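Local coordinates for protein alpha-L-rhamnosidase (PDB 3W5M) that hydrolyses terminal alpha-L-rhamnose residues from alpha-L-rhamnosides such as citrus flavonoids and gum arabic, and binds L-rhamnose through a separate calcium-dependent carbohydrate-binding module, at residues 123-128 and 421-426; 307-312 and 401-406; 342-347 and 357-362; 373-378 and 425-430; 443-448 and 456-461. All blocks are in the same frame, centred on the assembly; numbering follows the deposited sequence.

Interaction 1: 123-128 and 421-426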
# COMPACT_ATOMS: atom_id res chain seq x y z
N ILE A 123 17.38 6.39 -18.36
CA ILE A 123 17.92 5.28 -19.13
C ILE A 123 17.18 3.97 -18.86
O ILE A 123 16.65 3.74 -17.76
CB ILE A 123 19.42 5.06 -18.89
CG1 ILE A 123 19.70 4.74 -17.41
CG2 ILE A 123 20.26 6.23 -19.42
CD1 ILE A 123 21.15 4.38 -17.15
N SER A 124 17.21 3.09 -19.87
CA SER A 124 16.57 1.77 -19.83
C SER A 124 17.56 0.74 -20.35
O SER A 124 18.45 1.08 -21.12
CB SER A 124 15.38 1.75 -20.77
OG SER A 124 14.24 2.38 -20.23
N ALA A 125 17.38 -0.53 -19.96
CA ALA A 125 18.09 -1.62 -20.64
C ALA A 125 17.60 -1.70 -22.10
O ALA A 125 16.45 -1.33 -22.37
CB ALA A 125 17.85 -2.94 -19.92
N PRO A 126 18.47 -2.15 -23.03
CA PRO A 126 18.08 -2.21 -24.45
C PRO A 126 17.05 -3.31 -24.75
O PRO A 126 16.79 -4.16 -23.88
CB PRO A 126 19.42 -2.47 -25.15
CG PRO A 126 20.16 -3.29 -24.15
CD PRO A 126 19.85 -2.65 -22.84
N ALA A 127 16.49 -3.29 -25.96
CA ALA A 127 15.37 -4.16 -26.35
C ALA A 127 15.57 -5.67 -26.13
O ALA A 127 14.64 -6.35 -25.70
CB ALA A 127 14.93 -3.87 -27.79
N PRO A 128 16.78 -6.20 -26.41
CA PRO A 128 17.03 -7.62 -26.15
C PRO A 128 16.82 -8.04 -24.67
O PRO A 128 16.60 -9.22 -24.38
CB PRO A 128 18.50 -7.80 -26.55
CG PRO A 128 18.80 -6.71 -27.52
CD PRO A 128 17.88 -5.56 -27.17
N TRP A 421 26.28 4.09 -19.71
CA TRP A 421 26.00 2.94 -18.83
C TRP A 421 25.83 1.65 -19.62
O TRP A 421 25.48 1.65 -20.81
CB TRP A 421 24.71 3.22 -17.99
CG TRP A 421 24.91 4.22 -16.85
CD1 TRP A 421 25.48 5.48 -16.93
CD2 TRP A 421 24.49 4.06 -15.50
NE1 TRP A 421 25.47 6.08 -15.70
CE2 TRP A 421 24.86 5.23 -14.80
CE3 TRP A 421 23.84 3.02 -14.79
CZ2 TRP A 421 24.60 5.41 -13.44
CZ3 TRP A 421 23.57 3.21 -13.44
CH2 TRP A 421 23.96 4.38 -12.78
N ARG A 422 26.04 0.50 -18.96
CA ARG A 422 25.94 -0.78 -19.63
C ARG A 422 24.95 -1.68 -18.86
O ARG A 422 24.76 -1.46 -17.68
CB ARG A 422 27.33 -1.41 -19.74
CG ARG A 422 28.18 -0.57 -20.70
CD ARG A 422 29.60 -1.06 -20.87
NE ARG A 422 29.71 -2.29 -21.64
CZ ARG A 422 29.46 -2.42 -22.94
NH1 ARG A 422 29.03 -1.40 -23.67
NH2 ARG A 422 29.64 -3.61 -23.51
N ALA A 423 24.36 -2.63 -19.56
CA ALA A 423 23.26 -3.45 -19.05
C ALA A 423 23.44 -4.93 -19.35
O ALA A 423 24.06 -5.31 -20.36
CB ALA A 423 21.93 -2.94 -19.60
N ALA A 424 22.88 -5.76 -18.47
CA ALA A 424 22.87 -7.23 -18.63
C ALA A 424 21.63 -7.76 -17.95
O ALA A 424 21.08 -7.10 -17.05
CB ALA A 424 24.10 -7.85 -18.01
N SER A 425 21.21 -8.97 -18.33
CA SER A 425 20.01 -9.59 -17.75
C SER A 425 20.20 -9.94 -16.27
O SER A 425 19.32 -9.67 -15.45
CB SER A 425 19.58 -10.81 -18.58
OG SER A 425 20.69 -11.64 -18.84
N GLY A 426 21.35 -10.51 -15.90
CA GLY A 426 21.57 -10.89 -14.49
C GLY A 426 20.59 -11.98 -14.03
O GLY A 426 19.98 -12.62 -14.86

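Interaction 2: 307-312 and 401-406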
# COMPACT_ATOMS: atom_id res chain seq x y z
N HIS A 307 27.72 1.55 -14.19
CA HIS A 307 28.65 2.54 -14.70
C HIS A 307 29.87 2.62 -13.78
O HIS A 307 29.72 2.88 -12.57
CB HIS A 307 27.95 3.88 -14.74
CG HIS A 307 28.83 5.01 -15.19
ND1 HIS A 307 29.50 5.01 -16.39
CD2 HIS A 307 29.11 6.19 -14.60
CE1 HIS A 307 30.16 6.14 -16.53
NE2 HIS A 307 29.96 6.87 -15.45
N GLU A 308 31.07 2.45 -14.35
CA GLU A 308 32.31 2.76 -13.61
C GLU A 308 32.83 4.15 -13.93
O GLU A 308 32.62 4.66 -15.05
CB GLU A 308 33.41 1.71 -13.85
CG GLU A 308 33.07 0.38 -13.17
CD GLU A 308 34.20 -0.65 -13.23
OE1 GLU A 308 35.38 -0.26 -13.06
OE2 GLU A 308 33.89 -1.85 -13.44
N PHE A 309 33.47 4.77 -12.95
CA PHE A 309 34.00 6.12 -13.07
C PHE A 309 35.13 6.31 -12.06
O PHE A 309 35.24 5.58 -11.07
CB PHE A 309 32.88 7.17 -12.85
CG PHE A 309 32.14 7.00 -11.55
CD1 PHE A 309 31.14 6.02 -11.42
CD2 PHE A 309 32.46 7.77 -10.45
CE1 PHE A 309 30.49 5.85 -10.22
CE2 PHE A 309 31.80 7.62 -9.24
CZ PHE A 309 30.82 6.65 -9.12
N ARG A 310 35.95 7.32 -12.33
CA ARG A 310 37.10 7.65 -11.51
C ARG A 310 36.80 8.95 -10.76
O ARG A 310 36.24 9.89 -11.33
CB ARG A 310 38.32 7.79 -12.43
CG ARG A 310 39.69 7.85 -11.77
CD ARG A 310 40.68 8.57 -12.69
NE ARG A 310 42.08 8.40 -12.28
CZ ARG A 310 43.11 9.10 -12.77
NH1 ARG A 310 42.92 10.05 -13.68
NH2 ARG A 310 44.34 8.85 -12.33
N LEU A 311 37.12 8.98 -9.47
CA LEU A 311 37.02 10.19 -8.67
C LEU A 311 38.43 10.64 -8.27
O LEU A 311 39.35 9.82 -8.25
CB LEU A 311 36.16 9.95 -7.43
CG LEU A 311 34.67 9.62 -7.64
CD1 LEU A 311 33.98 9.41 -6.31
CD2 LEU A 311 34.01 10.71 -8.48
N PRO A 312 38.60 11.94 -7.94
CA PRO A 312 39.96 12.38 -7.56
C PRO A 312 40.39 11.87 -6.18
O PRO A 312 39.54 11.53 -5.36
CB PRO A 312 39.84 13.91 -7.55
CG PRO A 312 38.40 14.17 -7.26
CD PRO A 312 37.66 13.07 -7.98
N ALA A 401 19.37 8.64 -12.19
CA ALA A 401 20.27 8.67 -11.02
C ALA A 401 21.31 9.78 -11.14
O ALA A 401 21.86 10.00 -12.22
CB ALA A 401 20.96 7.32 -10.84
N GLN A 402 21.55 10.47 -10.04
CA GLN A 402 22.53 11.58 -9.98
C GLN A 402 23.31 11.52 -8.68
O GLN A 402 22.75 11.70 -7.61
CB GLN A 402 21.81 12.92 -10.05
CG GLN A 402 22.68 14.17 -10.08
CD GLN A 402 21.91 15.33 -10.73
OE1 GLN A 402 21.41 15.19 -11.85
NE2 GLN A 402 21.82 16.47 -10.04
N LEU A 403 24.60 11.22 -8.80
CA LEU A 403 25.49 11.15 -7.65
C LEU A 403 26.33 12.41 -7.62
O LEU A 403 26.98 12.76 -8.63
CB LEU A 403 26.39 9.91 -7.78
CG LEU A 403 27.54 9.80 -6.77
CD1 LEU A 403 27.02 9.46 -5.38
CD2 LEU A 403 28.54 8.75 -7.27
N GLU A 404 26.29 13.09 -6.49
CA GLU A 404 27.02 14.35 -6.29
C GLU A 404 28.03 14.20 -5.18
O GLU A 404 27.68 13.88 -4.07
CB GLU A 404 26.06 15.46 -5.96
CG GLU A 404 25.07 15.66 -7.12
CD GLU A 404 24.15 16.84 -6.92
OE1 GLU A 404 24.33 17.59 -5.92
OE2 GLU A 404 23.25 17.02 -7.78
N VAL A 405 29.29 14.40 -5.51
CA VAL A 405 30.35 14.33 -4.50
C VAL A 405 30.97 15.72 -4.34
O VAL A 405 31.41 16.31 -5.34
CB VAL A 405 31.45 13.37 -4.96
CG1 VAL A 405 32.40 13.11 -3.78
CG2 VAL A 405 30.84 12.08 -5.50
N GLU A 406 30.99 16.22 -3.11
CA GLU A 406 31.62 17.52 -2.77
C GLU A 406 32.93 17.22 -2.08
O GLU A 406 33.00 16.32 -1.24
CB GLU A 406 30.78 18.33 -1.80
CG GLU A 406 29.28 18.32 -2.04
CD GLU A 406 28.77 19.44 -2.94
OE1 GLU A 406 29.51 19.89 -3.86
OE2 GLU A 406 27.60 19.85 -2.73

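Interaction 3: 342-347 and 357-362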
# COMPACT_ATOMS: atom_id res chain seq x y z
N GLN A 342 12.61 -0.37 0.23
CA GLN A 342 12.13 -1.46 -0.60
C GLN A 342 11.13 -0.86 -1.60
O GLN A 342 10.43 0.10 -1.26
CB GLN A 342 11.39 -2.48 0.27
CG GLN A 342 12.21 -3.01 1.45
CD GLN A 342 13.36 -3.91 1.00
OE1 GLN A 342 13.31 -4.56 -0.05
NE2 GLN A 342 14.43 -3.96 1.81
N LEU A 343 11.04 -1.45 -2.79
CA LEU A 343 10.03 -1.02 -3.78
C LEU A 343 10.08 0.49 -4.10
O LEU A 343 9.04 1.11 -4.32
CB LEU A 343 8.63 -1.44 -3.30
CG LEU A 343 8.48 -2.88 -2.81
CD1 LEU A 343 7.07 -3.05 -2.26
CD2 LEU A 343 8.71 -3.82 -3.97
N ALA A 344 11.28 1.08 -4.12
CA ALA A 344 11.44 2.51 -4.40
C ALA A 344 11.15 2.66 -5.88
O ALA A 344 11.58 1.83 -6.67
CB ALA A 344 12.87 2.94 -4.12
N PRO A 345 10.50 3.77 -6.29
CA PRO A 345 10.16 4.99 -5.61
C PRO A 345 8.72 4.97 -5.07
O PRO A 345 8.30 5.95 -4.47
CB PRO A 345 10.27 6.04 -6.73
CG PRO A 345 9.87 5.31 -7.97
CD PRO A 345 10.24 3.85 -7.74
N GLY A 346 7.98 3.89 -5.29
CA GLY A 346 6.57 3.85 -4.85
C GLY A 346 5.64 4.21 -6.00
O GLY A 346 6.10 4.49 -7.10
N TRP A 347 4.32 4.20 -5.74
CA TRP A 347 3.31 4.37 -6.76
C TRP A 347 2.70 5.77 -6.67
O TRP A 347 2.14 6.16 -5.64
CB TRP A 347 2.17 3.37 -6.51
CG TRP A 347 1.13 3.28 -7.58
CD1 TRP A 347 1.15 3.86 -8.81
CD2 TRP A 347 -0.04 2.46 -7.54
NE1 TRP A 347 0.03 3.49 -9.54
CE2 TRP A 347 -0.72 2.64 -8.77
CE3 TRP A 347 -0.61 1.64 -6.55
CZ2 TRP A 347 -1.93 2.00 -9.05
CZ3 TRP A 347 -1.79 0.98 -6.84
CH2 TRP A 347 -2.45 1.17 -8.08
N GLN A 357 14.26 9.73 -4.23
CA GLN A 357 14.84 9.42 -2.91
C GLN A 357 16.22 10.05 -2.83
O GLN A 357 16.89 10.23 -3.85
CB GLN A 357 14.96 7.89 -2.67
CG GLN A 357 13.63 7.11 -2.68
CD GLN A 357 12.89 7.16 -3.99
OE1 GLN A 357 13.41 6.74 -5.04
NE2 GLN A 357 11.66 7.73 -3.98
N THR A 358 16.63 10.39 -1.61
CA THR A 358 17.95 10.99 -1.35
C THR A 358 18.69 10.10 -0.35
O THR A 358 18.13 9.74 0.70
CB THR A 358 17.80 12.39 -0.73
OG1 THR A 358 17.05 13.23 -1.62
CG2 THR A 358 19.18 13.03 -0.51
N TYR A 359 19.93 9.75 -0.68
CA TYR A 359 20.74 8.88 0.18
C TYR A 359 22.07 9.53 0.49
O TYR A 359 22.68 10.15 -0.38
CB TYR A 359 20.98 7.51 -0.47
CG TYR A 359 19.73 6.80 -0.93
CD1 TYR A 359 18.95 6.06 -0.02
CD2 TYR A 359 19.31 6.86 -2.28
CE1 TYR A 359 17.79 5.40 -0.42
CE2 TYR A 359 18.14 6.20 -2.68
CZ TYR A 359 17.40 5.47 -1.75
OH TYR A 359 16.24 4.81 -2.15
N ASP A 360 22.50 9.38 1.74
CA ASP A 360 23.82 9.82 2.17
C ASP A 360 24.81 8.71 1.86
O ASP A 360 24.76 7.63 2.47
CB ASP A 360 23.79 10.09 3.68
CG ASP A 360 25.16 10.53 4.24
OD1 ASP A 360 26.22 10.23 3.63
OD2 ASP A 360 25.14 11.20 5.30
N VAL A 361 25.73 8.96 0.94
CA VAL A 361 26.70 7.94 0.55
C VAL A 361 28.15 8.40 0.75
O VAL A 361 29.05 7.88 0.11
CB VAL A 361 26.47 7.40 -0.88
CG1 VAL A 361 25.10 6.71 -0.97
CG2 VAL A 361 26.65 8.51 -1.93
N THR A 362 28.34 9.36 1.63
CA THR A 362 29.66 9.93 1.90
C THR A 362 30.71 8.84 2.15
O THR A 362 31.81 8.89 1.60
CB THR A 362 29.61 10.90 3.09
OG1 THR A 362 28.69 11.95 2.79
CG2 THR A 362 31.00 11.56 3.35

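Interaction 4: 373-378 and 425-430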
# COMPACT_ATOMS: atom_id res chain seq x y z
N ALA A 373 25.61 1.17 -9.60
CA ALA A 373 24.91 0.08 -10.26
C ALA A 373 23.47 0.06 -9.78
O ALA A 373 23.20 0.53 -8.69
CB ALA A 373 25.56 -1.23 -9.91
N ALA A 374 22.56 -0.48 -10.59
CA ALA A 374 21.16 -0.61 -10.12
C ALA A 374 20.45 -1.78 -10.77
O ALA A 374 20.72 -2.10 -11.92
CB ALA A 374 20.38 0.70 -10.34
N TYR A 375 19.52 -2.40 -10.03
CA TYR A 375 18.50 -3.24 -10.62
C TYR A 375 17.35 -2.31 -10.97
O TYR A 375 17.08 -1.39 -10.21
CB TYR A 375 17.95 -4.23 -9.61
CG TYR A 375 18.88 -5.41 -9.39
CD1 TYR A 375 19.03 -6.38 -10.38
CD2 TYR A 375 19.56 -5.56 -8.20
CE1 TYR A 375 19.88 -7.46 -10.20
CE2 TYR A 375 20.42 -6.65 -8.00
CZ TYR A 375 20.57 -7.59 -9.01
OH TYR A 375 21.42 -8.69 -8.89
N VAL A 376 16.74 -2.56 -12.12
CA VAL A 376 15.58 -1.78 -12.59
C VAL A 376 14.45 -2.72 -13.00
O VAL A 376 14.62 -3.50 -13.94
CB VAL A 376 15.96 -0.89 -13.79
CG1 VAL A 376 14.73 -0.03 -14.17
CG2 VAL A 376 17.15 -0.04 -13.44
N ALA A 377 13.28 -2.64 -12.34
CA ALA A 377 12.18 -3.60 -12.54
C ALA A 377 10.88 -2.91 -12.96
O ALA A 377 10.77 -1.72 -12.78
CB ALA A 377 11.89 -4.35 -11.22
N PRO A 378 9.89 -3.67 -13.46
CA PRO A 378 8.60 -3.06 -13.92
C PRO A 378 7.73 -2.37 -12.87
O PRO A 378 7.17 -1.31 -13.18
CB PRO A 378 7.85 -4.26 -14.54
CG PRO A 378 8.94 -5.27 -14.84
CD PRO A 378 9.93 -5.12 -13.73
N SER A 425 21.21 -8.97 -18.33
CA SER A 425 20.01 -9.59 -17.75
C SER A 425 20.20 -9.94 -16.27
O SER A 425 19.32 -9.67 -15.45
CB SER A 425 19.58 -10.81 -18.58
OG SER A 425 20.69 -11.64 -18.84
N GLY A 426 21.35 -10.51 -15.90
CA GLY A 426 21.57 -10.89 -14.49
C GLY A 426 20.59 -11.98 -14.03
O GLY A 426 19.98 -12.62 -14.86
N PRO A 427 20.42 -12.17 -12.71
CA PRO A 427 19.66 -13.32 -12.22
C PRO A 427 18.14 -13.13 -12.09
O PRO A 427 17.40 -14.11 -11.97
CB PRO A 427 20.25 -13.55 -10.84
CG PRO A 427 20.71 -12.23 -10.37
CD PRO A 427 21.05 -11.42 -11.61
N ILE A 428 17.67 -11.88 -12.08
CA ILE A 428 16.23 -11.69 -11.86
C ILE A 428 15.46 -11.77 -13.17
O ILE A 428 15.27 -10.76 -13.87
CB ILE A 428 15.91 -10.39 -11.09
CG1 ILE A 428 16.89 -10.23 -9.95
CG2 ILE A 428 14.47 -10.46 -10.59
CD1 ILE A 428 16.76 -8.98 -9.08
N VAL A 429 15.01 -12.99 -13.48
CA VAL A 429 14.41 -13.35 -14.76
C VAL A 429 13.04 -12.70 -14.92
O VAL A 429 12.67 -12.22 -16.00
CB VAL A 429 14.28 -14.89 -14.84
CG1 VAL A 429 13.60 -15.33 -16.12
CG2 VAL A 429 15.67 -15.53 -14.73
N SER A 430 12.30 -12.64 -13.83
CA SER A 430 10.97 -12.05 -13.88
C SER A 430 10.68 -11.40 -12.53
O SER A 430 11.05 -11.93 -11.48
CB SER A 430 9.96 -13.14 -14.18
OG SER A 430 8.70 -12.56 -14.40

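Interaction 5: 443-448 and 456-461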
# COMPACT_ATOMS: atom_id res chain seq x y z
N LYS A 443 22.75 -17.21 -12.92
CA LYS A 443 22.88 -16.07 -13.81
C LYS A 443 23.44 -14.85 -13.08
O LYS A 443 23.45 -13.75 -13.65
CB LYS A 443 21.53 -15.76 -14.46
CG LYS A 443 21.08 -16.79 -15.47
CD LYS A 443 19.69 -16.47 -16.01
CE LYS A 443 19.33 -17.42 -17.15
NZ LYS A 443 17.89 -17.39 -17.60
N GLU A 444 23.90 -15.03 -11.85
CA GLU A 444 24.59 -13.97 -11.12
C GLU A 444 25.87 -13.54 -11.85
O GLU A 444 26.53 -14.36 -12.50
CB GLU A 444 24.90 -14.39 -9.69
CG GLU A 444 23.69 -14.25 -8.77
CD GLU A 444 23.87 -14.88 -7.40
OE1 GLU A 444 25.00 -15.34 -7.09
OE2 GLU A 444 22.88 -14.90 -6.62
N THR A 445 26.19 -12.26 -11.76
CA THR A 445 27.42 -11.73 -12.36
C THR A 445 28.24 -11.18 -11.21
O THR A 445 28.22 -9.98 -10.90
CB THR A 445 27.09 -10.66 -13.44
OG1 THR A 445 26.30 -9.63 -12.84
CG2 THR A 445 26.31 -11.26 -14.57
N ALA A 446 28.98 -12.06 -10.55
CA ALA A 446 29.71 -11.67 -9.36
C ALA A 446 30.63 -10.47 -9.58
O ALA A 446 31.41 -10.43 -10.55
CB ALA A 446 30.51 -12.86 -8.81
N GLY A 447 30.52 -9.50 -8.68
CA GLY A 447 31.41 -8.33 -8.70
C GLY A 447 30.87 -7.12 -9.46
O GLY A 447 31.54 -6.08 -9.52
N TRP A 448 29.65 -7.21 -9.98
CA TRP A 448 29.15 -6.17 -10.88
C TRP A 448 28.87 -4.84 -10.19
O TRP A 448 28.76 -3.79 -10.86
CB TRP A 448 27.93 -6.66 -11.68
CG TRP A 448 26.69 -6.75 -10.85
CD1 TRP A 448 26.41 -7.68 -9.89
CD2 TRP A 448 25.55 -5.86 -10.87
NE1 TRP A 448 25.17 -7.45 -9.34
CE2 TRP A 448 24.65 -6.31 -9.90
CE3 TRP A 448 25.24 -4.70 -11.61
CZ2 TRP A 448 23.42 -5.68 -9.66
CZ3 TRP A 448 24.02 -4.06 -11.37
CH2 TRP A 448 23.13 -4.55 -10.40
N ARG A 456 32.56 -5.95 -20.76
CA ARG A 456 32.68 -5.75 -22.21
C ARG A 456 31.57 -6.42 -23.03
O ARG A 456 31.23 -5.94 -24.11
CB ARG A 456 34.06 -6.18 -22.71
CG ARG A 456 35.09 -5.06 -22.73
CD ARG A 456 36.46 -5.54 -22.26
NE ARG A 456 36.80 -6.86 -22.81
CZ ARG A 456 37.58 -7.76 -22.22
NH1 ARG A 456 38.13 -7.51 -21.03
NH2 ARG A 456 37.82 -8.91 -22.81
N ALA A 457 31.01 -7.51 -22.51
CA ALA A 457 29.89 -8.20 -23.16
C ALA A 457 28.50 -7.80 -22.61
O ALA A 457 27.50 -8.42 -22.95
CB ALA A 457 30.08 -9.70 -23.10
N TRP A 458 28.46 -6.80 -21.74
CA TRP A 458 27.19 -6.12 -21.41
C TRP A 458 26.75 -5.23 -22.59
O TRP A 458 27.54 -4.97 -23.51
CB TRP A 458 27.37 -5.32 -20.12
CG TRP A 458 27.43 -6.17 -18.88
CD1 TRP A 458 28.08 -7.38 -18.72
CD2 TRP A 458 26.85 -5.86 -17.61
NE1 TRP A 458 27.90 -7.85 -17.45
CE2 TRP A 458 27.16 -6.94 -16.74
CE3 TRP A 458 26.09 -4.80 -17.13
CZ2 TRP A 458 26.72 -6.97 -15.41
CZ3 TRP A 458 25.65 -4.84 -15.82
CH2 TRP A 458 25.98 -5.92 -14.96
N LEU A 459 25.49 -4.77 -22.61
CA LEU A 459 25.01 -3.99 -23.76
C LEU A 459 24.86 -2.52 -23.42
O LEU A 459 24.56 -2.19 -22.27
CB LEU A 459 23.67 -4.54 -24.25
CG LEU A 459 23.66 -6.03 -24.62
CD1 LEU A 459 22.23 -6.51 -24.86
CD2 LEU A 459 24.56 -6.28 -25.83
N ALA A 460 25.06 -1.63 -24.40
CA ALA A 460 24.79 -0.20 -24.18
C ALA A 460 23.33 -0.03 -23.76
O ALA A 460 22.44 -0.68 -24.32
CB ALA A 460 25.07 0.61 -25.44
N VAL A 461 23.10 0.81 -22.75
CA VAL A 461 21.74 1.23 -22.40
C VAL A 461 21.13 2.08 -23.50
O VAL A 461 21.83 2.52 -24.40
CB VAL A 461 21.71 2.02 -21.07
CG1 VAL A 461 22.14 1.14 -19.92
CG2 VAL A 461 22.56 3.29 -21.16

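Interaction 1: 123-128 and 421-426
Ile123 and Trp421 form the apolar end of this contact, and the two side chains run at about a right angle to each other. The touching is done by one methyl: Ile123 CD1 lies 3.7 Å from Trp421 CD2 and 3.8 Å from Trp421 CB. It sits 3.5 Å above the indole plane near the rim, on the CG-CD2-CE3 side and next to CB. The torsions explain the reach. Ile123 CG1 stands between its own backbone N and carbonyl carbon (chi1 61°), and an extended chi2 of 175° then sends CD1 out to the indole.

A second apolar patch involves small groups only. Ala423 CB meets Ala125 CB at 4.1 Å and Pro126 CD at 3.9 Å, and such short side chains let the backbones come close, with 5.7 Å between the CA atoms of Ala125 and Ala423.

Polar contacts lie around this seam rather than across it. Trp421 NE1 is hydrogen-bonded to Thr416 O and its ring stacks with His307, two partners that hold the indole's orientation beside the isoleucine. Ser124, whose CB points away from 421-426, is hydrogen-bonded through OG to Pro397 O.

In the antiparallel sheet the strands 123-124 and 422-424 are not direct neighbours, because 459-463 runs between them: Ser124 pairs through its backbone with Arg462, and Ala423 with Leu459. Val461 of that middle strand touches both Ile123 and Trp421. Leu305 of strand 303-311 also reaches this pair, while Leu129 of the short helix 127-130, with Pro126 at its N-cap position, packs on Ala423.

Interaction 2: 307-312 and 401-406
On the side of strand 401-406 turned from the Phe309-Leu403 and Leu311-Val405 contacts, the amide of Gln402 is gripped at both ends. Its NE2 donates to Glu404 OE2 at 2.7 Å with an N-H...O angle of 163°, the acceptor lying close to the amide plane; the same NE2 bonds Gln117 O, and OE1 is bonded to the backbone N of Ser119 and of Ala120. Four bonds thus fix both the turn of the amide and which end is nitrogen. Glu404 OE1 adds a salt bridge to Arg83, which belongs to the N-terminal immunoglobulin-like domain.

The inner side is wholly apolar. Leu403 CD2 approaches the far end of the phenyl ring, 3.6 Å from Phe309 CZ and 4.0 Å from Phe309 CE2, the two side chains meeting at about a right angle. Leu403 CG is set opposite its backbone N (chi1 171°), directing the branch across the gap. Further along, Leu311 CD1 and Val405 CG2 touch more loosely at 4.2 Å, and Leu311 CD2 sits in plane at the edge of the Phe309 ring.

The CA atoms are 11.3 Å apart for Phe309 and Leu403 and 8.9 Å for Leu311 and Val405, spacings of facing sheets in a beta-sandwich. The strand is therefore two-faced: methyl and ring carbons fill the jelly-roll interior without directional bonds, whereas the polar face supplies the specific bonds that tie it to residues outside the sandwich.

Interaction 3: 342-347 and 357-362
The amide of Gln357 packs against Pro345, a proline that follows a cis peptide bond. Gln357 NE2 is 3.5 Å from Pro345 CB, Gln357 OE1 is 3.6 Å from the same carbon, and Gln357 CD is 3.8 Å from Pro345 CA, so the whole amide group, rather than one atom of it, leans on the CA-CB edge of the proline. A bend at chi2 (62°) folds the glutamine chain to bring it there.

Ala344 completes the patch: its CB lies 3.9 Å from Gln357 OE1 and, more distantly, 4.3 Å from Tyr359 OH. These are van der Waals contacts. The polar atoms find their bonds nearby: Gln357 OE1 with Tyr329 OH, Gln357 NE2 with Gln475 OE1, and Tyr359 OH with both Asp341 OD2 and Tyr329 OH, a chain of hydrogen bonds that holds both ends of the amide and so its rotation. With Gln357 cut back to an alanine here, Tyr329 OH and Gln475 OE1 are each likely to lose a partner, and a gap to open beside Pro345.

Within the fold, strand 353-360 is held in its sheet by backbone bonds from Gln357 to Ala323 and from Tyr359 to Leu321, both on strand 316-326. The 342-347 loop bonds at Ala344 to Tyr329 of strand 328-333, which belongs to the other sheet of the jelly roll, and at Gln342 to Val480, where strand 480-493 begins.

Interaction 4: 373-378 and 425-430
Tyr375 and Ile428 are the nearest residues of the two backbones, yet their CA atoms stay 8.8 Å apart, a gap too wide for strand pairing and bridged by side chains alone. The terminal methyl of isoleucine does most of the touching: Ile428 CD1 sits over one face of the Tyr375 ring, 3.9 Å from its centroid and 21° off the normal, a CH-pi contact shifted toward the rim. The closest ring atom is Tyr375 CE1, 3.6 Å from Ile428 CD1. An extended chi2 of 179° carries this methyl out to the ring.

Pro427 approaches from elsewhere, at the ring edge near its plane, where its CD is 3.9 Å from Tyr375 OH. The hydroxyl itself bonds with Gln304 NE2, so the phenol is held at its polar end while carbons pack about the ring. Trp448 meets Tyr375 too, in an edge-to-face arrangement.

The chain turns into Ile428 through Gly426, whose phi of 64° suits a residue lacking a side chain; a beta-carbon there would collide with Pro427 CD. Beyond it, Val429 and Ser430 both face Thr438, a classic beta bulge.

Strand 368-377 belongs to the seven-stranded sheet of the jelly roll, whereas 428-432 is an outermost strand of a ten-stranded sheet built mostly from the concanavalin-like region. The arrangement is thus part of a junction between two beta-sandwich units, with Arg564 and Phe565 also against Tyr375.

Interaction 5: 443-448 and 456-461
Trp448 and Trp458 make the tight part of this contact, with their side chains at about a right angle. Trp458 leads with the far corner of its six-membered ring: its CH2 is 3.6 Å from Trp448 CE3 and 3.9 Å from Trp448 CB, and Trp448 CE3 lies near the plane of the Trp458 indole, at its edge. For Trp448 a chi1 of 74° places CG between the backbone N and carbonyl carbon, bringing CE3 against Trp458.

Thr445 closes on the same edge, its OG1 3.7 Å from Trp458 CZ2. That oxygen is hydrogen-bonded with Gln304 OE1, which helps fix the chi1 rotation (56°) that sets it there. Were Trp458 exchanged for a leucine, a gap would probably open beside Trp448 CB and Thr445 would lose its ring neighbour.

The outer side is different. Ala446 and Gly447 form the middle of a type II beta turn, closed by a bond of 3.3 Å from Trp448 N to Thr445 O, and both are exposed. Across the contact, Arg456, Ala457 and Leu459 are likewise exposed, and Trp458 is the residue of its segment that meets 443-448.

Chemically, two buried indoles meet through carbon atoms, with Phe453 packed on both. Shape rather than charge joins the turn to the approach of strand 459-463, while the nearby polar bonds, Thr445 OG1 to Gln304 and Trp448 O to Arg306, go to strand 303-311.

The five contacts knit together the jelly-roll domain and its borders, all on one side of the chain's centre. Interactions 1, 4 and 5 cluster, with centres 9 to 11 Å apart; 1 and 4 share Ser425 and Gly426, and backbone bonds join 421-426 to 456-461. Interaction 2 lies about 20 Å from interaction 1, in the core between the two sheets, and interaction 3 about 17 Å from interaction 2; these two touch where Leu403 meets Val361. Along the chain, 3 nests inside 2 and 2 inside 1; 4 follows 3, crosses 2 and precedes 5. Long-range contacts 1, 2 and 4 and local contacts 3 and 5 together close one sandwich, with 4 reaching the concanavalin-like sheet.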